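Local coordinates for enoyl-acyl carrier protein reductase (Uncultured bacterium, PDB 6KIA) that probably reduces enoyl-acyl carrier protein with NADH in fatty-acid synthesis, and is a triclosan-resistance protein recovered from a soil metagenome, at residues A[4-10]-A[422-428]; A[319-323]-A[433-437]. All coordinates share one frame; numbering follows the deposited sequence.

Overall arrangement
Starting at the N terminus, the chain runs through 4-10, a loop ahead of the first strand of the Rossmann-like sheet. Contact 1 brings this loop back to 422-428, closing a circuit of 411 residues that takes in nearly the whole fold. Residues 319-323 begin a helix within that circuit, and contact 2 pairs them with 433-437, closing a smaller and mainly helical loop of 109 residues. The two closures cross rather than nest. Helix 426-436 serves both: its first turn meets the N-terminal loop and its last turn meets helix 320-331. The contact centres are about 18 Å apart, with Val10 packing on Leu435 between them.

Contact 1 of 2, residues A[4-10]-A[422-428]; sequences PIPLRDV and LWLSHDV
Pro4 lies over one face of the Trp423 indole, its CA only 6° off the normal and 3.6 Å from the centroid of the six-membered ring: a CH-pi contact suited to proline, whose compact, rigid ring holds CA and CB together over the indole face. The indole NE1 is hydrogen-bonded to His242 O, which restrains the indole under Pro4. The Arg8 guanidinium is met on one face by Pro6 CB of the same loop, 3.5 Å above its plane, while the Asp427 carboxylate comes near its edge. The two planes stand 77° apart, and Arg8 NH1 reaches Asp427 OD2 at 2.9 Å from above the carboxylate, forming a salt bridge whose hydrogen bond is distinctly bent. Glu245 also pairs with this NH1, so the cation is shared between two acids. Water 2 links Asp427 OD2 to Arg8 O, and water 1 joins Leu7 O, Ser425 N and Asp427 OD1.

Between these groups the backbones run parallel and meet in one beta bridge. Trp423 N donates to Ile5 O (2.8 Å), and Leu7 N to Trp423 O (2.9 Å). Pro6, which has no N-H, fits the position between them, where none is needed.

Leu7 swings CG anti to its own nitrogen (chi1 -176°), bringing its branch alongside Leu424, whose side chain lies about 9 Å from the bound NADH; Leu7 CD2 and Leu424 CD2 touch at 3.6 Å. Beta-branched Val428 turns CB and both methyls against the Leu7 carbonyl.

Strand 421-423 pairs in parallel with strand 283-287 of the main sheet, so the N-terminal loop adds a short bridge beyond it. Helix 394-413 closes the apolar side through Met410 and Leu409, and strand 244-248 receives the polar side through Glu245.

Contact 2 of 2, residues A[319-323]-A[433-437]; sequences GAWAE and LNLMH
Trp321, in the first turn of its helix, comes opposite His437, the residue that leaves helical geometry at the end of the other helix; their CA atoms are 6.4 Å apart. Ala322 and Asn434 follow, 7.0 Å between CA atoms. One helix start thus faces one helix end, and two waters carry N-H groups of the helix start across to His437 O and to the side-chain oxygen of Asn434. Water 4 accepts from Trp321 N at 2.9 Å and donates to His437 O; water 3 accepts from Gly319 N and Ala322 N and donates to Asn434 OD1. Gly319, at the N-cap, has backbone angles that glycine adopts more readily than residues with a side chain.

The main side-chain contact is a face-to-face stack. The five-membered ring of Trp321 and the imidazole of His437 have centroids 3.5 Å apart and planes inclined by 9°. Trp321 CG stands anti to the backbone N (chi1 174°), which carries the indole across to the other helix. His437 is held in rotation by ND1, which donates to Leu433 O at 2.8 Å in the plane of the imidazole, so the imidazole both bonds a carbonyl of the last turn and offers a flat surface to tryptophan. Farther along the indole, Trp321 CZ3 rests on Leu433 CB at 3.8 Å. Asn434 suits a place at the ring's edge: its OD1 approaches Trp321 CE3 at 3.5 Å, the amide almost upright to the indole (81°), while its ND2 donates to Leu313 O and Glu316 O.

Helix 309-315 lies against both partners, Leu313 touching Trp321, Ala322 and Leu433. Helix 394-413 supplies Leu401 to Trp321 and Glu404 to Leu433 and His437, so four helices converge here, about 26 Å from the chain's centre.

Contact 1 of 2, residues A[4-10]-A[422-428]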
# COMPACT_ATOMS: atom_id res chain seq x y z
N PRO A 4 -12.39 -12.67 3.98
CA PRO A 4 -12.44 -11.40 3.26
C PRO A 4 -13.86 -10.87 3.19
O PRO A 4 -14.81 -11.67 3.15
CB PRO A 4 -11.90 -11.77 1.87
CG PRO A 4 -11.03 -12.92 2.12
CD PRO A 4 -11.67 -13.70 3.22
N ILE A 5 -13.99 -9.55 3.20
CA ILE A 5 -15.26 -8.86 3.06
C ILE A 5 -15.26 -8.18 1.69
O ILE A 5 -14.77 -7.07 1.56
CB ILE A 5 -15.44 -7.82 4.19
CG1 ILE A 5 -15.19 -8.48 5.55
CG2 ILE A 5 -16.81 -7.11 4.09
CD1 ILE A 5 -15.04 -7.55 6.69
N PRO A 6 -15.80 -8.85 0.67
CA PRO A 6 -15.64 -8.35 -0.70
C PRO A 6 -16.60 -7.21 -1.04
O PRO A 6 -17.73 -7.17 -0.56
CB PRO A 6 -15.95 -9.57 -1.56
CG PRO A 6 -16.94 -10.34 -0.75
CD PRO A 6 -16.54 -10.13 0.71
N LEU A 7 -16.10 -6.28 -1.84
CA LEU A 7 -16.93 -5.37 -2.60
C LEU A 7 -17.19 -6.00 -3.97
O LEU A 7 -16.25 -6.27 -4.73
CB LEU A 7 -16.25 -4.00 -2.77
CG LEU A 7 -17.16 -3.02 -3.49
CD1 LEU A 7 -18.34 -2.74 -2.59
CD2 LEU A 7 -16.42 -1.75 -3.83
N ARG A 8 -18.45 -6.28 -4.28
CA ARG A 8 -18.77 -6.98 -5.52
C ARG A 8 -19.32 -6.06 -6.61
O ARG A 8 -19.07 -6.28 -7.81
CB ARG A 8 -19.78 -8.10 -5.25
CG ARG A 8 -19.25 -9.21 -4.33
CD ARG A 8 -18.18 -10.06 -5.02
NE ARG A 8 -17.89 -11.26 -4.24
CZ ARG A 8 -16.69 -11.84 -4.16
NH1 ARG A 8 -15.66 -11.35 -4.84
NH2 ARG A 8 -16.52 -12.92 -3.42
N ASP A 9 -20.09 -5.06 -6.20
CA ASP A 9 -20.77 -4.17 -7.13
C ASP A 9 -20.04 -2.85 -7.32
O ASP A 9 -19.48 -2.28 -6.37
CB ASP A 9 -22.21 -3.91 -6.68
CG ASP A 9 -23.06 -5.16 -6.66
OD1 ASP A 9 -22.77 -6.09 -7.45
OD2 ASP A 9 -24.01 -5.22 -5.85
N VAL A 10 -20.03 -2.38 -8.55
CA VAL A 10 -19.45 -1.09 -8.87
C VAL A 10 -20.29 0.04 -8.26
O VAL A 10 -21.49 0.16 -8.56
CB VAL A 10 -19.32 -0.90 -10.39
CG1 VAL A 10 -18.87 0.52 -10.71
CG2 VAL A 10 -18.34 -1.94 -10.97
N LEU A 422 -13.01 -3.29 3.30
CA LEU A 422 -13.56 -3.81 2.07
C LEU A 422 -12.44 -4.29 1.15
O LEU A 422 -11.45 -3.58 0.95
CB LEU A 422 -14.39 -2.75 1.34
CG LEU A 422 -15.62 -2.23 2.08
CD1 LEU A 422 -16.23 -1.05 1.33
CD2 LEU A 422 -16.61 -3.38 2.22
N TRP A 423 -12.61 -5.48 0.60
CA TRP A 423 -11.66 -5.98 -0.39
C TRP A 423 -12.07 -5.57 -1.81
O TRP A 423 -13.23 -5.77 -2.22
CB TRP A 423 -11.55 -7.51 -0.32
CG TRP A 423 -10.53 -8.10 0.61
CD1 TRP A 423 -9.36 -8.73 0.25
CD2 TRP A 423 -10.60 -8.19 2.04
NE1 TRP A 423 -8.72 -9.20 1.36
CE2 TRP A 423 -9.44 -8.87 2.48
CE3 TRP A 423 -11.52 -7.74 2.99
CZ2 TRP A 423 -9.18 -9.12 3.83
CZ3 TRP A 423 -11.26 -8.01 4.35
CH2 TRP A 423 -10.10 -8.68 4.75
N LEU A 424 -11.10 -5.03 -2.55
CA LEU A 424 -11.25 -4.79 -3.98
C LEU A 424 -10.44 -5.87 -4.69
O LEU A 424 -9.22 -5.75 -4.81
CB LEU A 424 -10.73 -3.39 -4.36
CG LEU A 424 -11.34 -2.24 -3.54
CD1 LEU A 424 -10.79 -0.92 -4.03
CD2 LEU A 424 -12.87 -2.27 -3.69
N SER A 425 -11.08 -6.96 -5.11
CA SER A 425 -10.35 -8.04 -5.78
C SER A 425 -10.46 -7.92 -7.30
O SER A 425 -11.03 -6.95 -7.80
CB SER A 425 -10.84 -9.40 -5.27
OG SER A 425 -10.45 -9.55 -3.91
N HIS A 426 -9.91 -8.90 -8.05
CA HIS A 426 -9.86 -8.77 -9.49
C HIS A 426 -11.23 -8.69 -10.14
O HIS A 426 -11.35 -8.12 -11.21
CB HIS A 426 -9.11 -9.95 -10.13
CG HIS A 426 -7.63 -9.89 -9.91
ND1 HIS A 426 -6.75 -10.76 -10.53
CD2 HIS A 426 -6.87 -9.07 -9.16
CE1 HIS A 426 -5.52 -10.49 -10.15
NE2 HIS A 426 -5.56 -9.45 -9.32
N ASP A 427 -12.23 -9.29 -9.49
CA ASP A 427 -13.56 -9.31 -10.08
C ASP A 427 -14.14 -7.89 -10.21
O ASP A 427 -14.48 -7.44 -11.32
CB ASP A 427 -14.52 -10.23 -9.28
CG ASP A 427 -14.72 -9.81 -7.83
OD1 ASP A 427 -13.79 -9.29 -7.17
OD2 ASP A 427 -15.86 -9.98 -7.35
N VAL A 428 -14.18 -7.16 -9.11
CA VAL A 428 -14.82 -5.84 -9.14
C VAL A 428 -13.93 -4.83 -9.88
O VAL A 428 -14.43 -3.91 -10.54
CB VAL A 428 -15.16 -5.37 -7.73
CG1 VAL A 428 -13.88 -5.03 -6.92
CG2 VAL A 428 -16.13 -4.18 -7.78
O HOH W 1 -13.90 -7.83 -4.72
O HOH W 2 -17.44 -8.35 -8.71

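Contact 2 of 2, residues A[319-323]-A[433-437]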
# COMPACT_ATOMS: atom_id res chain seq x y z
N GLY A 319 -14.93 -6.94 -23.68
CA GLY A 319 -15.20 -6.78 -25.09
C GLY A 319 -13.94 -6.34 -25.79
O GLY A 319 -12.86 -6.84 -25.47
N ALA A 320 -14.05 -5.37 -26.69
CA ALA A 320 -12.91 -4.91 -27.48
C ALA A 320 -11.76 -4.34 -26.65
O ALA A 320 -10.58 -4.61 -26.96
CB ALA A 320 -13.38 -3.89 -28.49
N TRP A 321 -12.05 -3.55 -25.62
CA TRP A 321 -10.95 -2.95 -24.86
C TRP A 321 -10.13 -4.03 -24.12
O TRP A 321 -8.88 -3.97 -24.08
CB TRP A 321 -11.48 -1.87 -23.88
CG TRP A 321 -10.38 -1.32 -22.98
CD1 TRP A 321 -9.47 -0.36 -23.30
CD2 TRP A 321 -10.06 -1.76 -21.66
NE1 TRP A 321 -8.60 -0.16 -22.25
CE2 TRP A 321 -8.94 -1.01 -21.23
CE3 TRP A 321 -10.61 -2.70 -20.79
CZ2 TRP A 321 -8.37 -1.18 -19.96
CZ3 TRP A 321 -10.02 -2.89 -19.55
CH2 TRP A 321 -8.92 -2.12 -19.15
N ALA A 322 -10.82 -5.00 -23.54
CA ALA A 322 -10.13 -6.09 -22.82
C ALA A 322 -9.24 -6.86 -23.79
O ALA A 322 -8.10 -7.21 -23.47
CB ALA A 322 -11.13 -7.01 -22.15
N GLU A 323 -9.76 -7.08 -24.99
CA GLU A 323 -9.02 -7.77 -26.02
C GLU A 323 -7.76 -6.96 -26.38
O GLU A 323 -6.68 -7.52 -26.57
CB GLU A 323 -9.92 -7.99 -27.25
CG GLU A 323 -9.39 -9.01 -28.25
CD GLU A 323 -10.42 -9.32 -29.33
OE1 GLU A 323 -11.33 -10.14 -29.09
OE2 GLU A 323 -10.32 -8.70 -30.40
N LEU A 433 -13.17 -1.65 -14.83
CA LEU A 433 -12.35 -1.28 -15.99
C LEU A 433 -13.10 -1.52 -17.31
O LEU A 433 -13.02 -0.71 -18.24
CB LEU A 433 -11.06 -2.10 -16.00
CG LEU A 433 -10.01 -1.70 -14.95
CD1 LEU A 433 -8.97 -2.80 -14.78
CD2 LEU A 433 -9.38 -0.38 -15.40
N ASN A 434 -13.88 -2.59 -17.38
CA ASN A 434 -14.63 -2.84 -18.61
C ASN A 434 -15.72 -1.80 -18.77
O ASN A 434 -15.97 -1.34 -19.87
CB ASN A 434 -15.17 -4.26 -18.62
CG ASN A 434 -14.09 -5.28 -19.02
OD1 ASN A 434 -13.14 -4.95 -19.75
ND2 ASN A 434 -14.21 -6.49 -18.50
N LEU A 435 -16.30 -1.37 -17.64
CA LEU A 435 -17.38 -0.39 -17.70
C LEU A 435 -16.87 0.99 -18.13
O LEU A 435 -17.48 1.63 -19.00
CB LEU A 435 -18.07 -0.31 -16.34
CG LEU A 435 -19.25 0.64 -16.17
CD1 LEU A 435 -20.45 0.07 -16.91
CD2 LEU A 435 -19.53 0.76 -14.68
N MET A 436 -15.74 1.42 -17.56
CA MET A 436 -15.06 2.65 -17.97
C MET A 436 -14.72 2.72 -19.42
O MET A 436 -14.63 3.82 -19.97
CB MET A 436 -13.75 2.85 -17.19
CG MET A 436 -13.85 2.81 -15.72
SD MET A 436 -12.19 2.73 -15.03
CE MET A 436 -11.50 4.32 -15.51
N HIS A 437 -14.50 1.57 -20.05
CA HIS A 437 -14.03 1.55 -21.42
C HIS A 437 -15.10 1.00 -22.36
O HIS A 437 -14.79 0.52 -23.45
CB HIS A 437 -12.76 0.69 -21.54
CG HIS A 437 -11.57 1.29 -20.87
ND1 HIS A 437 -11.29 1.06 -19.54
CD2 HIS A 437 -10.60 2.12 -21.32
CE1 HIS A 437 -10.19 1.71 -19.21
NE2 HIS A 437 -9.75 2.36 -20.27
O HOH W 3 -13.67 -4.59 -22.45
O HOH W 4 -14.56 -2.11 -25.10